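PDB 4QOL: catalase from Bacillus pumilus, which breaks down hydrogen peroxide to water and oxygen at a haem iron and probably also oxidises phenolic substrates, which gain unusual access to its haem site. Local coordinates for residues Lys117-Glu121 with Glu122-Asp126; Glu305-Phe308 with Ala309-Gln313; Gly426-Tyr429 with Arg430-Glu434. All blocks are in the same frame, centred on the assembly; numbering follows the deposited sequence.

Contact 1: Lys117-Glu121 with Glu122-Asp126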
# COMPACT_ATOMS: atom_id res chain seq x y z
N LYS A 117 -7.53 -7.20 25.13
CA LYS A 117 -6.10 -7.49 24.98
C LYS A 117 -5.49 -7.39 26.40
O LYS A 117 -5.56 -6.33 27.01
CB LYS A 117 -5.46 -6.46 24.05
CG LYS A 117 -3.94 -6.52 23.87
CD LYS A 117 -3.38 -5.47 22.90
CE LYS A 117 -3.93 -5.59 21.50
NZ LYS A 117 -3.76 -6.92 20.83
N PHE A 118 -5.03 -8.53 26.91
CA PHE A 118 -4.34 -8.62 28.19
C PHE A 118 -2.80 -8.56 27.94
O PHE A 118 -2.23 -9.41 27.23
CB PHE A 118 -4.64 -9.96 28.84
CG PHE A 118 -6.09 -10.23 29.14
CD1 PHE A 118 -6.92 -10.81 28.25
CD2 PHE A 118 -6.57 -10.02 30.44
CE1 PHE A 118 -8.20 -11.18 28.57
CE2 PHE A 118 -7.90 -10.30 30.74
CZ PHE A 118 -8.72 -10.90 29.82
N TYR A 119 -2.14 -7.58 28.55
CA TYR A 119 -0.71 -7.37 28.39
C TYR A 119 0.09 -8.21 29.41
O TYR A 119 0.59 -7.70 30.41
CB TYR A 119 -0.37 -5.91 28.47
CG TYR A 119 -0.99 -5.02 27.41
CD1 TYR A 119 -0.38 -4.85 26.15
CD2 TYR A 119 -2.11 -4.29 27.70
CE1 TYR A 119 -0.94 -4.01 25.19
CE2 TYR A 119 -2.64 -3.44 26.76
CZ TYR A 119 -2.05 -3.30 25.53
OH TYR A 119 -2.60 -2.38 24.60
N THR A 120 0.18 -9.51 29.16
CA THR A 120 0.69 -10.43 30.20
C THR A 120 2.22 -10.48 30.20
O THR A 120 2.87 -10.10 29.22
CB THR A 120 0.12 -11.89 30.13
OG1 THR A 120 0.95 -12.77 29.37
CG2 THR A 120 -1.33 -11.89 29.55
N GLU A 121 2.76 -11.07 31.27
CA GLU A 121 4.21 -11.24 31.37
C GLU A 121 4.77 -12.32 30.42
O GLU A 121 5.96 -12.34 30.19
CB GLU A 121 4.58 -11.45 32.83
CG GLU A 121 4.30 -12.82 33.37
CD GLU A 121 4.16 -12.82 34.88
OE1 GLU A 121 3.08 -12.52 35.35
OE2 GLU A 121 5.15 -13.20 35.55
N GLU A 122 3.93 -13.21 29.88
CA GLU A 122 4.32 -14.20 28.89
C GLU A 122 3.81 -13.89 27.47
O GLU A 122 3.72 -14.79 26.63
CB GLU A 122 3.90 -15.62 29.34
CG GLU A 122 4.70 -16.09 30.54
CD GLU A 122 4.42 -17.51 31.02
OE1 GLU A 122 3.45 -18.16 30.64
OE2 GLU A 122 5.26 -17.98 31.83
N GLY A 123 3.46 -12.62 27.24
CA GLY A 123 2.98 -12.18 25.94
C GLY A 123 1.56 -11.64 25.99
O GLY A 123 0.84 -11.73 27.02
N ASN A 124 1.15 -11.00 24.90
CA ASN A 124 -0.18 -10.51 24.81
C ASN A 124 -1.14 -11.66 24.58
O ASN A 124 -0.96 -12.47 23.67
CB ASN A 124 -0.28 -9.41 23.71
CG ASN A 124 0.28 -8.09 24.16
OD1 ASN A 124 0.72 -7.93 25.27
ND2 ASN A 124 0.23 -7.08 23.27
N TYR A 125 -2.20 -11.68 25.37
CA TYR A 125 -3.35 -12.57 25.17
C TYR A 125 -4.60 -11.80 24.73
O TYR A 125 -5.09 -10.93 25.45
CB TYR A 125 -3.68 -13.29 26.48
CG TYR A 125 -4.91 -14.14 26.45
CD1 TYR A 125 -5.09 -15.09 25.49
CD2 TYR A 125 -5.91 -14.02 27.43
CE1 TYR A 125 -6.22 -15.90 25.45
CE2 TYR A 125 -7.00 -14.86 27.44
CZ TYR A 125 -7.19 -15.76 26.42
OH TYR A 125 -8.32 -16.56 26.37
N ASP A 126 -5.13 -12.14 23.57
CA ASP A 126 -6.34 -11.48 23.05
C ASP A 126 -7.52 -12.41 23.17
O ASP A 126 -7.50 -13.52 22.67
CB ASP A 126 -6.21 -11.10 21.54
CG ASP A 126 -5.26 -9.91 21.23
OD1 ASP A 126 -5.01 -9.06 22.13
OD2 ASP A 126 -4.75 -9.90 20.10
O HOH W 1 -1.07 -7.34 20.65
O HOH W 2 2.77 -8.67 26.96
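The beta hairpin of strands 113-120 and 123-130 closes through a type I turn, Thr120 to Gly123, and its two arms pair Phe118 with Tyr125 as a hydrogen-bonded pair. Phe118 N gives a nearly straight 2.8 Å bond to Tyr125 O. Their rings lie side by side, planes 22° apart but slid so far that they barely overlap; Phe118 CD1 meets Tyr125 CD2 at 3.5 Å, and Phe81 packs against both. On the other face of this antiparallel sheet of the catalase beta-barrel, Lys117 runs alongside Asp126. Bends at chi3 and chi4 curl its chain so that NZ forms a salt bridge with Asp126, meeting the syn lone pair of OD1 at 2.8 Å and OD2 more weakly. Ala315 O is a further acceptor for this ammonium, and a water links it to Asn124 ND2. At the turn, Thr120 OG1 donates in plane to a lone pair of Gly123 O (2.6 Å) and accepts from Glu122 N (3.1 Å). A valine in place of Thr120 would probably leave Glu122 N without this acceptor and Gly123 O without its short hydroxyl bond. Asn124 OD1 lies 3.4 Å from Tyr119 CD1, the amide and ring planes standing 78° apart.

Contact 2: Glu305-Phe308 with Ala309-Gln313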
# COMPACT_ATOMS: atom_id res chain seq x y z
N GLU A 305 -5.46 8.39 24.51
CA GLU A 305 -5.06 9.79 24.20
C GLU A 305 -5.37 10.22 22.79
O GLU A 305 -5.55 11.41 22.55
CB GLU A 305 -3.55 9.94 24.44
CG GLU A 305 -3.20 9.80 25.93
CD GLU A 305 -3.93 10.89 26.76
OE1 GLU A 305 -4.87 10.57 27.60
OE2 GLU A 305 -3.59 12.09 26.55
N ASN A 306 -5.39 9.27 21.84
CA ASN A 306 -5.67 9.61 20.43
C ASN A 306 -6.46 8.44 19.81
O ASN A 306 -6.05 7.28 19.87
CB ASN A 306 -4.40 9.85 19.65
CG ASN A 306 -4.67 10.21 18.20
OD1 ASN A 306 -4.67 9.35 17.30
ND2 ASN A 306 -4.82 11.52 17.94
N PHE A 307 -7.63 8.75 19.31
CA PHE A 307 -8.53 7.68 18.87
C PHE A 307 -7.92 6.90 17.71
O PHE A 307 -7.96 5.65 17.66
CB PHE A 307 -9.89 8.28 18.49
CG PHE A 307 -10.93 7.26 18.10
CD1 PHE A 307 -11.03 6.81 16.82
CD2 PHE A 307 -11.77 6.74 19.05
CE1 PHE A 307 -11.94 5.85 16.47
CE2 PHE A 307 -12.78 5.87 18.71
CZ PHE A 307 -12.86 5.40 17.43
N PHE A 308 -7.43 7.61 16.71
CA PHE A 308 -6.85 6.89 15.55
C PHE A 308 -5.69 5.96 15.98
O PHE A 308 -5.62 4.80 15.57
CB PHE A 308 -6.38 7.88 14.48
CG PHE A 308 -5.72 7.25 13.30
CD1 PHE A 308 -6.45 6.83 12.22
CD2 PHE A 308 -4.35 7.00 13.32
CE1 PHE A 308 -5.80 6.19 11.16
CE2 PHE A 308 -3.70 6.40 12.22
CZ PHE A 308 -4.41 5.98 11.16
N ALA A 309 -4.73 6.53 16.69
CA ALA A 309 -3.50 5.87 16.91
C ALA A 309 -3.69 4.62 17.77
O ALA A 309 -2.94 3.65 17.65
CB ALA A 309 -2.44 6.81 17.55
N GLU A 310 -4.66 4.68 18.69
CA GLU A 310 -4.89 3.64 19.70
C GLU A 310 -6.12 2.81 19.38
O GLU A 310 -6.00 1.61 19.25
CB GLU A 310 -4.99 4.29 21.08
CG GLU A 310 -3.67 4.94 21.50
CD GLU A 310 -3.81 5.81 22.70
OE1 GLU A 310 -4.05 5.23 23.76
OE2 GLU A 310 -3.70 7.06 22.57
N THR A 311 -7.27 3.42 19.18
CA THR A 311 -8.47 2.62 18.92
C THR A 311 -8.55 2.15 17.45
O THR A 311 -8.74 0.95 17.20
CB THR A 311 -9.74 3.35 19.36
OG1 THR A 311 -9.62 3.70 20.75
CG2 THR A 311 -10.97 2.56 19.13
N GLU A 312 -8.35 3.07 16.51
CA GLU A 312 -8.50 2.69 15.12
C GLU A 312 -7.41 1.69 14.73
O GLU A 312 -7.70 0.74 14.03
CB GLU A 312 -8.56 3.90 14.20
CG GLU A 312 -8.84 3.50 12.77
CD GLU A 312 -10.26 2.95 12.55
OE1 GLU A 312 -10.44 2.23 11.57
OE2 GLU A 312 -11.17 3.28 13.35
N GLN A 313 -6.19 1.87 15.24
CA GLN A 313 -5.08 1.00 14.84
C GLN A 313 -4.92 -0.28 15.75
O GLN A 313 -4.06 -1.04 15.49
CB GLN A 313 -3.74 1.74 14.91
CG GLN A 313 -3.50 2.73 13.77
CD GLN A 313 -2.11 3.28 13.72
OE1 GLN A 313 -1.48 3.30 12.64
NE2 GLN A 313 -1.62 3.72 14.84
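Asn306 OD1 accepts from Ala309 N at 2.9 Å, in the plane of its own amide carbonyl, and so N-caps the short helix 307-312. With chi1 at -180°, CG stands opposite the backbone N, which swings the amide over the first turn and sets OD1 3.4 Å from Ala309 CB. Glu310 reaches back to the same residue: its OE2 takes Asn306 N at 2.9 Å, the donor standing 42° out of the carboxylate plane, and receives a weaker bond from Glu305 N, while Glu310 N donates to Asn306 O. The helix start is thus tied in both directions, Asn306 reaching forward and Glu310 reaching back.

One turn on, Thr311 CB sits over the centre of the Phe307 ring, 4.0 Å from its centroid, a CH-pi contact, while Thr311 CG2 lies 3.8 Å from Phe307 CE2. The backbone widens here into a pi-type turn: Glu312 N bonds to Phe307 O at 2.9 Å, five residues back, and Thr311 N makes a weak bond to the same oxygen. Farther along, Gln313 CD lies 3.8 Å from Phe308 CE2. The amide of Gln313 reaches back up the helix, NE2 donating to Ala309 O at 3.1 Å and also to Thr374 O of a second subunit.

Around this shell, Tyr64 OH holds the other oxygen of Glu310, and Lys102 forms a salt bridge with Glu312 OE2. Pro378 of the second subunit packs on Asn306 and Ala309, while Asn157 of a third subunit packs on Phe307. With the Asn306 N-H, a weaker one from Glu305 and a tyrosine hydroxyl gathered on it, the Glu310 carboxylate is probably stabilised as the anion, and its place near the N-terminal end of the helix may help.

Contact 3: Gly426-Tyr429 with Arg430-Glu434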
# COMPACT_ATOMS: atom_id res chain seq x y z
N GLY A 426 -34.89 -23.69 20.50
CA GLY A 426 -36.17 -23.92 21.18
C GLY A 426 -36.01 -23.69 22.68
O GLY A 426 -36.91 -23.14 23.33
N GLU A 427 -34.89 -24.15 23.27
CA GLU A 427 -34.67 -23.95 24.69
C GLU A 427 -34.54 -22.50 25.04
O GLU A 427 -35.10 -22.04 26.04
CB GLU A 427 -33.42 -24.75 25.16
CG GLU A 427 -33.59 -26.26 25.01
CD GLU A 427 -32.32 -27.07 25.24
OE1 GLU A 427 -32.47 -28.27 25.61
OE2 GLU A 427 -31.16 -26.61 24.97
N LYS A 428 -33.88 -21.72 24.16
CA LYS A 428 -33.76 -20.29 24.37
C LYS A 428 -35.12 -19.63 24.28
O LYS A 428 -35.48 -18.85 25.18
CB LYS A 428 -32.78 -19.65 23.37
CG LYS A 428 -32.53 -18.17 23.63
CD LYS A 428 -31.91 -17.87 24.97
CE LYS A 428 -31.72 -16.34 25.12
NZ LYS A 428 -31.19 -16.02 26.46
N TYR A 429 -35.88 -19.97 23.25
CA TYR A 429 -37.23 -19.42 23.09
C TYR A 429 -38.06 -19.62 24.36
O TYR A 429 -38.67 -18.72 24.92
CB TYR A 429 -37.96 -20.10 21.92
CG TYR A 429 -39.42 -19.62 21.78
CD1 TYR A 429 -39.69 -18.37 21.26
CD2 TYR A 429 -40.49 -20.41 22.18
CE1 TYR A 429 -41.00 -17.88 21.12
CE2 TYR A 429 -41.79 -19.94 22.05
CZ TYR A 429 -42.04 -18.70 21.51
OH TYR A 429 -43.39 -18.23 21.34
N ARG A 430 -38.05 -20.86 24.84
CA ARG A 430 -38.87 -21.18 26.00
C ARG A 430 -38.40 -20.52 27.26
O ARG A 430 -39.19 -20.37 28.18
CB ARG A 430 -38.98 -22.68 26.18
CG ARG A 430 -39.81 -23.32 25.10
CD ARG A 430 -40.00 -24.81 25.36
NE ARG A 430 -38.76 -25.58 25.21
CZ ARG A 430 -38.31 -26.13 24.08
NH1 ARG A 430 -38.93 -25.98 22.90
NH2 ARG A 430 -37.23 -26.87 24.14
N SER A 431 -37.13 -20.13 27.33
CA SER A 431 -36.57 -19.43 28.50
C SER A 431 -36.95 -17.95 28.57
O SER A 431 -36.79 -17.31 29.62
CB SER A 431 -35.05 -19.61 28.55
OG SER A 431 -34.38 -18.70 27.65
N TYR A 432 -37.50 -17.41 27.47
CA TYR A 432 -37.91 -16.04 27.45
C TYR A 432 -39.21 -15.89 28.29
O TYR A 432 -40.09 -16.73 28.21
CB TYR A 432 -38.19 -15.56 26.01
CG TYR A 432 -36.95 -15.22 25.16
CD1 TYR A 432 -35.87 -14.54 25.71
CD2 TYR A 432 -36.83 -15.67 23.86
CE1 TYR A 432 -34.72 -14.28 24.97
CE2 TYR A 432 -35.69 -15.42 23.08
CZ TYR A 432 -34.63 -14.73 23.65
OH TYR A 432 -33.48 -14.48 22.88
N SER A 433 -39.34 -14.76 28.97
CA SER A 433 -40.63 -14.30 29.52
C SER A 433 -41.60 -14.05 28.39
O SER A 433 -41.20 -13.97 27.22
CB SER A 433 -40.44 -13.02 30.34
OG SER A 433 -40.16 -11.91 29.50
N GLU A 434 -42.88 -13.94 28.72
CA GLU A 434 -43.86 -13.72 27.73
C GLU A 434 -43.59 -12.40 27.01
O GLU A 434 -43.84 -12.30 25.84
CB GLU A 434 -45.28 -13.74 28.34
CG GLU A 434 -46.39 -13.38 27.36
CD GLU A 434 -46.43 -14.22 26.07
OE1 GLU A 434 -46.98 -13.73 25.07
OE2 GLU A 434 -45.98 -15.38 26.06
O HOH W 3 -33.38 -16.22 28.28
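One face of the Arg430 guanidinium lies on the backbone of the preceding turn: Gly426 O sits 3.3 Å above its plane, over the centre, and Glu427 N stands toward the rim of the same face. The Tyr432 ring likewise has Lys428 O 3.7 Å above one face, displaced toward its rim. Both groups fold back on the last turn of helix 423-431, in the C-terminal helical region of the catalase, just before the chain enters helix 434-448.

Arg430 gets there by a bend at chi3 (-69°), which turns the guanidinium back along the helix; its NH1 forms a salt bridge with Asp467. Gly426, lacking a side chain, lies under the guanidinium. Arg430 N gives Gly426 O the ordinary helical bond at 3.0 Å. The Tyr429 ring is turned 80° from the guanidinium; it stacks on Tyr470, and its OH bonds to Asp469.

Lys428 crosses Tyr432 obliquely, its CE 3.4 Å from Tyr432 OH, whose own hydrogen-bond partner is Thr179 O. The ammonium beyond makes a cation-pi contact with Trp180, so the lysine and Tyr432 together join this helix end to helix 175-181. The final turn tightens as Tyr432 N donates to Tyr429 O at 3.1 Å, from above the carbonyl plane. Lys428 O, which receives weak bonds from Ser431 N and Tyr432 N, is gripped chiefly by Ser431 OG: the hydroxyl donates at 2.7 Å, in plane and on a lone pair, and accepts from a water that in turn accepts a hydrogen bond from Lys428 NZ.

Overall arrangement
Contact 1 is the most buried of the three: a hairpin of the barrel sheet, with a salt bridge and an aromatic pair on its two faces. Contact 2, its nearest atoms about 7 Å from those of contact 1, is a partly buried helix start governed by capping and met by two other subunits. Contact 1 also touches the second subunit. Contact 3, with its centre about 38 Å and 41 Å from the other two, closes a helix in the C-terminal region and rests on backbone carbonyls met by a guanidinium face, a ring face and a serine hydroxyl; several of its side chains are exposed, and no other chain of the assembly reaches it.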